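Protection of telomeres protein 1 (Schizosaccharomyces pombe, PDB 7CUI) binds single-stranded telomeric DNA, protects the 3' overhang and regulates telomerase and telomere length, the chain here being the C-terminal part of the protein. Local coordinates at residues H21-E25 with G195-V199; H51-V57 with T161-Y167; L65-A69 with V79-A83. One frame throughout, in Å; residues are numbered along the deposited sequence.

Contact 1 (H21-E25 with G195-V199); sequences HVINE and GTKIV
Ile23 and Lys197 sit opposite each other as an antiparallel hydrogen-bonded pair and satisfy both backbone polar groups of each other. Lys197 N gives to Ile23 O over 2.8 Å, almost straight at 176°, and Ile23 N answers with a bond of 2.9 Å to Lys197 O. The next two bonds outward are less direct: Val199 N meets His21 O at 2.7 Å and Glu25 N meets Gly195 O at 2.9 Å, each donor standing well above the carbonyl plane. Glu25 O accepts from the hydroxyl of Tyr167, on strand 163-171, while Ile198 O takes the amide of Asn108.

On one face Lys197 CG is placed between its own N and carbonyl carbon (chi1 62°), lying 4.1 Å from Ile23 CB. Bends further along bring Lys197 NZ to 4.2 Å from Glu25 OE1, opposite charges that stop short of a salt bridge. A weak, long ion pair links the same amine to Glu105, whose carboxylate lies close to that of Glu25. With an alanine in place of Lys197, those two carboxylates would probably lose the positive charge beside them and Ile23 its cover. On the other face Val22 CG1 packs 3.6 Å from Thr196 CG2, and Thr196 OG1 is hydrogen-bonded to Phe194 O.

This short antiparallel pairing adds strand 22-24, near the N terminus, alongside the C-terminal end of strand 190-198. Its chemistry is mainly backbone pairing, which depends little on sequence; side chains add loose charge pairing on the Lys197 face and apolar cover where Val22 and Ile198 meet helix 121-135.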
# COMPACT_ATOMS: atom_id res chain seq x y z
N HIS A 21 -16.37 3.72 -2.53
CA HIS A 21 -15.65 2.74 -3.33
C HIS A 21 -14.64 1.93 -2.51
O HIS A 21 -13.98 1.06 -3.06
CB HIS A 21 -14.99 3.37 -4.56
CG HIS A 21 -15.94 3.82 -5.62
ND1 HIS A 21 -16.02 5.13 -6.03
CD2 HIS A 21 -16.85 3.14 -6.35
CE1 HIS A 21 -16.93 5.25 -6.97
NE2 HIS A 21 -17.46 4.04 -7.18
N VAL A 22 -14.52 2.24 -1.21
CA VAL A 22 -13.62 1.47 -0.36
C VAL A 22 -14.36 1.06 0.90
O VAL A 22 -14.82 1.90 1.66
CB VAL A 22 -12.32 2.25 -0.05
CG1 VAL A 22 -11.45 1.52 0.96
CG2 VAL A 22 -11.52 2.56 -1.31
N ILE A 23 -14.47 -0.26 1.10
CA ILE A 23 -15.08 -0.87 2.27
C ILE A 23 -13.97 -1.46 3.14
O ILE A 23 -12.95 -1.92 2.64
CB ILE A 23 -16.11 -1.94 1.84
CG1 ILE A 23 -17.43 -1.30 1.41
CG2 ILE A 23 -16.32 -2.99 2.92
CD1 ILE A 23 -18.44 -2.29 0.85
N ASN A 24 -14.20 -1.45 4.46
CA ASN A 24 -13.27 -2.04 5.42
C ASN A 24 -13.92 -3.26 6.07
O ASN A 24 -15.15 -3.40 6.07
CB ASN A 24 -12.82 -1.01 6.45
CG ASN A 24 -12.01 0.11 5.83
OD1 ASN A 24 -10.79 0.00 5.72
ND2 ASN A 24 -12.67 1.18 5.43
N GLU A 25 -13.08 -4.15 6.61
CA GLU A 25 -13.52 -5.35 7.31
C GLU A 25 -14.02 -4.94 8.69
O GLU A 25 -13.54 -3.96 9.25
CB GLU A 25 -12.34 -6.32 7.46
CG GLU A 25 -12.67 -7.74 7.04
CD GLU A 25 -13.14 -7.92 5.60
OE1 GLU A 25 -12.69 -7.14 4.73
OE2 GLU A 25 -13.95 -8.83 5.35
N GLY A 195 -7.50 -5.76 5.33
CA GLY A 195 -8.90 -5.62 5.71
C GLY A 195 -9.58 -4.44 5.00
O GLY A 195 -10.39 -3.74 5.59
N THR A 196 -9.23 -4.25 3.73
CA THR A 196 -9.66 -3.09 2.97
C THR A 196 -9.89 -3.52 1.53
O THR A 196 -8.98 -4.06 0.90
CB THR A 196 -8.58 -1.99 3.03
OG1 THR A 196 -8.19 -1.80 4.39
CG2 THR A 196 -9.03 -0.67 2.44
N LYS A 197 -11.11 -3.29 1.01
CA LYS A 197 -11.44 -3.75 -0.33
C LYS A 197 -12.04 -2.62 -1.17
O LYS A 197 -12.80 -1.80 -0.65
CB LYS A 197 -12.30 -5.02 -0.30
CG LYS A 197 -13.66 -4.91 0.38
CD LYS A 197 -14.60 -6.06 0.06
CE LYS A 197 -14.57 -7.18 1.08
NZ LYS A 197 -13.51 -8.17 0.76
N ILE A 198 -11.66 -2.58 -2.45
CA ILE A 198 -12.23 -1.66 -3.43
C ILE A 198 -13.53 -2.26 -3.95
O ILE A 198 -13.59 -3.44 -4.25
CB ILE A 198 -11.24 -1.35 -4.57
CG1 ILE A 198 -9.92 -0.75 -4.05
CG2 ILE A 198 -11.87 -0.45 -5.63
CD1 ILE A 198 -8.81 -0.71 -5.09
N VAL A 199 -14.57 -1.42 -4.05
CA VAL A 199 -15.91 -1.88 -4.35
C VAL A 199 -16.57 -0.95 -5.37
O VAL A 199 -15.90 0.00 -5.81
CB VAL A 199 -16.74 -2.00 -3.06
CG1 VAL A 199 -18.23 -1.94 -3.34
CG2 VAL A 199 -16.39 -3.27 -2.29

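Contact 2 (H51-V57 with T161-Y167); sequences HRLRVQV and TPWFDIY
Gln56 crosses Thr161 at about a right angle and lies over Trp163. Its CB comes only loosely near Thr161 OG1. Gln56 CG is centred over a face of the Trp163 indole, 4.2 Å from the centroid of the five-membered ring, a CH-pi contact, and also lies against Thr161 O and OG1. From there the chain runs straight (chi2 -180°) and carries CD and the terminal amide over the same indole, the two planes 17° apart. Gln56 OE1 lies 3.5 Å from Trp163 CZ2, while Gln56 NE2 gives an in-plane N-H to a lone pair of Thr161 O at 2.9 Å. Beside it, Thr161 OG1 donates to Val57 O, also at 2.9 Å.

Farther along this face Asp165 sits between two arginines. Asp165 OD2 is 3.5 Å from Arg52 NH2, and Asp165 OD1 is 3.5 Å from Arg54 NE; both oxygens lie well out of the guanidinium planes, so charge attraction rather than directed N-H bonds holds this network. The carboxylate stands almost upright on the Arg54 guanidinium, at 85°. Arg52 CG and CD run alongside the Tyr167 ring.

The reverse face is apolar. Val55 CG1 rests over the Phe164 ring and Val57 CG2 touches its edge, 3.7 Å from Phe164 CZ. Backbone bonds between Leu53 and Ile166 and between Val55 and Phe164 zip the antiparallel strands together.

Leu53 and Val55 meet Ile34 of helix 34-38, Phe164 meets Val22 of strand 22-24, and Tyr167 bonds through its backbone to Phe194, so strand 190-198 lies beside strand 163-171 on the side away from 51-57 and extends the sheet.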
# COMPACT_ATOMS: atom_id res chain seq x y z
N HIS A 51 -3.26 -0.43 13.57
CA HIS A 51 -3.84 0.91 13.58
C HIS A 51 -4.90 1.08 12.49
O HIS A 51 -5.00 0.27 11.57
CB HIS A 51 -2.77 2.00 13.38
CG HIS A 51 -1.50 1.79 14.14
ND1 HIS A 51 -1.33 2.20 15.45
CD2 HIS A 51 -0.32 1.25 13.76
CE1 HIS A 51 -0.11 1.91 15.85
NE2 HIS A 51 0.53 1.33 14.83
N ARG A 52 -5.66 2.18 12.60
CA ARG A 52 -6.69 2.55 11.65
C ARG A 52 -6.50 4.01 11.27
O ARG A 52 -6.31 4.85 12.15
CB ARG A 52 -8.07 2.38 12.31
CG ARG A 52 -9.24 2.44 11.34
CD ARG A 52 -10.51 2.08 12.08
NE ARG A 52 -11.46 3.19 12.12
CZ ARG A 52 -12.52 3.27 11.34
NH1 ARG A 52 -12.79 2.31 10.46
NH2 ARG A 52 -13.33 4.32 11.43
N LEU A 53 -6.55 4.31 9.97
CA LEU A 53 -6.27 5.66 9.51
C LEU A 53 -7.31 6.09 8.47
O LEU A 53 -7.83 5.26 7.73
CB LEU A 53 -4.87 5.72 8.90
CG LEU A 53 -3.74 5.14 9.75
CD1 LEU A 53 -3.39 3.76 9.26
CD2 LEU A 53 -2.52 6.04 9.67
N ARG A 54 -7.59 7.40 8.44
CA ARG A 54 -8.37 8.01 7.37
C ARG A 54 -7.40 8.78 6.49
O ARG A 54 -6.75 9.72 6.95
CB ARG A 54 -9.47 8.92 7.94
CG ARG A 54 -10.52 9.30 6.91
CD ARG A 54 -11.71 10.05 7.48
NE ARG A 54 -12.28 9.36 8.63
CZ ARG A 54 -13.51 8.85 8.68
NH1 ARG A 54 -14.31 8.95 7.64
NH2 ARG A 54 -13.93 8.25 9.78
N VAL A 55 -7.32 8.38 5.21
CA VAL A 55 -6.09 8.59 4.47
C VAL A 55 -6.38 8.92 3.00
O VAL A 55 -7.49 8.72 2.50
CB VAL A 55 -5.16 7.37 4.66
CG1 VAL A 55 -5.12 6.43 3.46
CG2 VAL A 55 -3.77 7.79 5.11
N GLN A 56 -5.34 9.44 2.33
CA GLN A 56 -5.34 9.83 0.93
C GLN A 56 -4.06 9.28 0.32
O GLN A 56 -3.01 9.32 0.97
CB GLN A 56 -5.24 11.35 0.88
CG GLN A 56 -6.20 12.03 -0.08
CD GLN A 56 -6.02 13.53 -0.07
OE1 GLN A 56 -5.24 14.09 0.70
NE2 GLN A 56 -6.75 14.20 -0.96
N VAL A 57 -4.12 8.76 -0.91
CA VAL A 57 -2.92 8.27 -1.56
C VAL A 57 -2.21 9.44 -2.23
O VAL A 57 -2.83 10.22 -2.95
CB VAL A 57 -3.17 7.14 -2.57
CG1 VAL A 57 -1.86 6.64 -3.17
CG2 VAL A 57 -3.95 5.98 -1.96
N THR A 161 -7.04 13.29 -4.65
CA THR A 161 -7.22 11.85 -4.56
C THR A 161 -8.23 11.56 -3.45
O THR A 161 -8.30 12.29 -2.47
CB THR A 161 -5.85 11.18 -4.37
OG1 THR A 161 -5.27 11.70 -3.17
CG2 THR A 161 -4.92 11.45 -5.53
N PRO A 162 -9.08 10.51 -3.59
CA PRO A 162 -10.14 10.24 -2.61
C PRO A 162 -9.64 9.85 -1.22
O PRO A 162 -8.49 9.46 -1.06
CB PRO A 162 -10.96 9.10 -3.23
CG PRO A 162 -10.06 8.47 -4.27
CD PRO A 162 -9.10 9.55 -4.72
N TRP A 163 -10.54 9.99 -0.24
CA TRP A 163 -10.32 9.65 1.16
C TRP A 163 -10.95 8.30 1.47
O TRP A 163 -12.05 8.02 1.00
CB TRP A 163 -10.93 10.72 2.07
CG TRP A 163 -10.17 12.00 2.11
CD1 TRP A 163 -10.38 13.10 1.32
CD2 TRP A 163 -9.07 12.33 2.97
NE1 TRP A 163 -9.49 14.08 1.64
CE2 TRP A 163 -8.67 13.64 2.64
CE3 TRP A 163 -8.38 11.65 3.98
CZ2 TRP A 163 -7.62 14.28 3.30
CZ3 TRP A 163 -7.34 12.28 4.63
CH2 TRP A 163 -6.96 13.58 4.29
N PHE A 164 -10.25 7.50 2.29
CA PHE A 164 -10.75 6.20 2.70
C PHE A 164 -10.09 5.78 4.01
O PHE A 164 -9.01 6.28 4.34
CB PHE A 164 -10.56 5.15 1.59
CG PHE A 164 -9.14 4.93 1.16
CD1 PHE A 164 -8.56 5.71 0.17
CD2 PHE A 164 -8.36 3.93 1.75
CE1 PHE A 164 -7.24 5.52 -0.22
CE2 PHE A 164 -7.04 3.73 1.35
CZ PHE A 164 -6.48 4.52 0.37
N ASP A 165 -10.76 4.88 4.74
CA ASP A 165 -10.19 4.30 5.94
C ASP A 165 -9.31 3.12 5.54
O ASP A 165 -9.65 2.39 4.61
CB ASP A 165 -11.27 3.92 6.95
CG ASP A 165 -11.93 5.12 7.63
OD1 ASP A 165 -11.26 6.16 7.76
OD2 ASP A 165 -13.10 4.99 8.03
N ILE A 166 -8.19 2.95 6.24
CA ILE A 166 -7.21 1.91 5.95
C ILE A 166 -6.77 1.29 7.27
O ILE A 166 -6.57 2.00 8.25
CB ILE A 166 -6.02 2.51 5.16
CG1 ILE A 166 -5.04 1.45 4.66
CG2 ILE A 166 -5.30 3.57 5.97
CD1 ILE A 166 -5.66 0.42 3.76
N TYR A 167 -6.64 -0.05 7.29
CA TYR A 167 -6.02 -0.73 8.42
C TYR A 167 -4.58 -1.08 8.06
O TYR A 167 -4.32 -1.55 6.96
CB TYR A 167 -6.73 -2.04 8.75
CG TYR A 167 -8.20 -1.97 9.05
CD1 TYR A 167 -8.80 -0.80 9.50
CD2 TYR A 167 -9.00 -3.10 8.93
CE1 TYR A 167 -10.16 -0.75 9.78
CE2 TYR A 167 -10.35 -3.07 9.21
CZ TYR A 167 -10.94 -1.89 9.64
OH TYR A 167 -12.27 -1.85 9.91

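Contact 3 (L65-A69 with V79-A83); sequences LTQFA and VWMFA
Val79 O receives a CA-H...O contact from Ala69 CA at 3.2 Å. Trp80 then pairs with Ala69 in antiparallel, non-hydrogen-bonded fashion. The benzo edge of its indole faces Phe68 O, with Trp80 CE3 at 3.4 Å and Phe68 O nearly in the ring plane, while Ala69 CB lies 4.0 Å from Trp80 CE3. Met81, here a selenomethionine, supplies the directed bond: its N gives to Phe68 O at 3.1 Å, nearly straight at 171°. Its side chain packs on an apolar side chain of another protein chain.

Phe82 has CG set between its backbone N and carbonyl carbon (chi1 55°), and its ring forms an offset stack on Phe68, centroids 4.4 Å apart and planes 12° from parallel. Phe82 CB sits over the centre of the Phe68 ring, 3.7 Å from its centroid, and Leu65 CD2 lies over the opposite face, offset toward the rim. A bond from Phe68 N to Leu65 O closes the turn that brings Leu65 there. Leu131 and Trp135 of helix 121-135 also touch Phe68, and Ala103 of helix 100-107 touches Phe82.

This is a beta hairpin, strand 49-73 with 77-87, its first arm broken by a short 3-10 turn. With 93-99 completing a meander, 163-171 paired to 49-73, and 93-99 parallel to 190-198, the topology is consistent with an OB-fold barrel preceded by the extra strand 22-24.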
# COMPACT_ATOMS: atom_id res chain seq x y z
N LEU A 65 2.68 0.04 -13.30
CA LEU A 65 1.69 -0.94 -12.88
C LEU A 65 2.08 -2.31 -13.45
O LEU A 65 1.64 -3.34 -12.96
CB LEU A 65 0.31 -0.51 -13.37
CG LEU A 65 -0.22 0.78 -12.75
CD1 LEU A 65 -1.74 0.84 -12.85
CD2 LEU A 65 0.19 0.89 -11.29
N THR A 66 2.93 -2.27 -14.47
CA THR A 66 3.46 -3.46 -15.12
C THR A 66 4.31 -4.27 -14.13
O THR A 66 4.54 -5.46 -14.34
CB THR A 66 4.15 -3.02 -16.41
OG1 THR A 66 3.17 -3.30 -17.40
CG2 THR A 66 5.45 -3.74 -16.69
N GLN A 67 4.73 -3.61 -13.05
CA GLN A 67 5.64 -4.23 -12.09
C GLN A 67 4.92 -4.44 -10.76
O GLN A 67 5.57 -4.67 -9.74
CB GLN A 67 6.91 -3.40 -11.94
CG GLN A 67 7.70 -3.25 -13.24
CD GLN A 67 9.02 -2.54 -13.08
OE1 GLN A 67 9.35 -1.64 -13.84
NE2 GLN A 67 9.80 -2.95 -12.10
N PHE A 68 3.58 -4.39 -10.77
CA PHE A 68 2.80 -4.51 -9.55
C PHE A 68 2.71 -5.95 -9.06
O PHE A 68 2.28 -6.19 -7.94
CB PHE A 68 1.42 -3.87 -9.72
CG PHE A 68 1.30 -2.48 -9.15
CD1 PHE A 68 2.32 -1.54 -9.30
CD2 PHE A 68 0.15 -2.10 -8.46
CE1 PHE A 68 2.20 -0.27 -8.77
CE2 PHE A 68 0.03 -0.82 -7.94
CZ PHE A 68 1.05 0.09 -8.09
N ALA A 69 3.09 -6.92 -9.90
CA ALA A 69 3.25 -8.30 -9.45
C ALA A 69 4.68 -8.74 -9.72
O ALA A 69 5.23 -8.45 -10.78
CB ALA A 69 2.25 -9.21 -10.13
N VAL A 79 3.28 -12.84 -7.32
CA VAL A 79 2.50 -12.33 -6.21
C VAL A 79 2.41 -10.82 -6.31
O VAL A 79 3.31 -10.18 -6.86
CB VAL A 79 3.05 -12.75 -4.83
CG1 VAL A 79 2.86 -14.23 -4.55
CG2 VAL A 79 4.50 -12.31 -4.61
N TRP A 80 1.31 -10.27 -5.77
CA TRP A 80 1.14 -8.83 -5.65
C TRP A 80 2.16 -8.28 -4.67
O TRP A 80 2.34 -8.82 -3.58
CB TRP A 80 -0.28 -8.48 -5.16
CG TRP A 80 -1.40 -8.84 -6.09
CD1 TRP A 80 -2.46 -9.64 -5.80
CD2 TRP A 80 -1.58 -8.40 -7.44
NE1 TRP A 80 -3.29 -9.74 -6.89
CE2 TRP A 80 -2.77 -8.99 -7.91
CE3 TRP A 80 -0.85 -7.57 -8.31
CZ2 TRP A 80 -3.26 -8.76 -9.20
CZ3 TRP A 80 -1.32 -7.36 -9.58
CH2 TRP A 80 -2.51 -7.95 -10.02
N MSE A 81 2.82 -7.20 -5.07
CA MSE A 81 3.65 -6.44 -4.15
C MSE A 81 3.82 -5.01 -4.66
O MSE A 81 4.44 -4.78 -5.70
CB MSE A 81 5.00 -7.14 -3.92
CG MSE A 81 5.83 -6.44 -2.88
SE MSE A 81 7.67 -7.09 -2.94
CE MSE A 81 8.60 -6.35 -4.50
N PHE A 82 3.24 -4.07 -3.92
CA PHE A 82 3.36 -2.65 -4.20
C PHE A 82 3.13 -1.87 -2.91
O PHE A 82 2.66 -2.43 -1.91
CB PHE A 82 2.39 -2.23 -5.32
CG PHE A 82 0.94 -2.57 -5.09
CD1 PHE A 82 0.43 -3.78 -5.53
CD2 PHE A 82 0.09 -1.69 -4.44
CE1 PHE A 82 -0.91 -4.10 -5.33
CE2 PHE A 82 -1.25 -2.01 -4.23
CZ PHE A 82 -1.75 -3.21 -4.68
N ALA A 83 3.47 -0.58 -2.93
CA ALA A 83 3.32 0.26 -1.76
C ALA A 83 2.61 1.56 -2.13
O ALA A 83 2.88 2.15 -3.18
CB ALA A 83 4.68 0.54 -1.15

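From the N terminus, strand 22-24 pairs with the last strand of the chain, 190-198, in contact 1 and closes the longest loop, which contains the other two contacts. Within it, contact 2 joins strand 49-73 to strand 163-171, and inside that loop contact 3 closes the short hairpin of 49-73 with 77-87. All three are nested and none cross. Contacts 1 and 2 touch through strand 163-171, which lies against both strands of contact 1; contact 3 lies about 20 Å from contact 2, centre to centre, although both use strand 49-73. Together they tie the chain's two ends and its hairpin into one curled sheet, consistent with an OB fold.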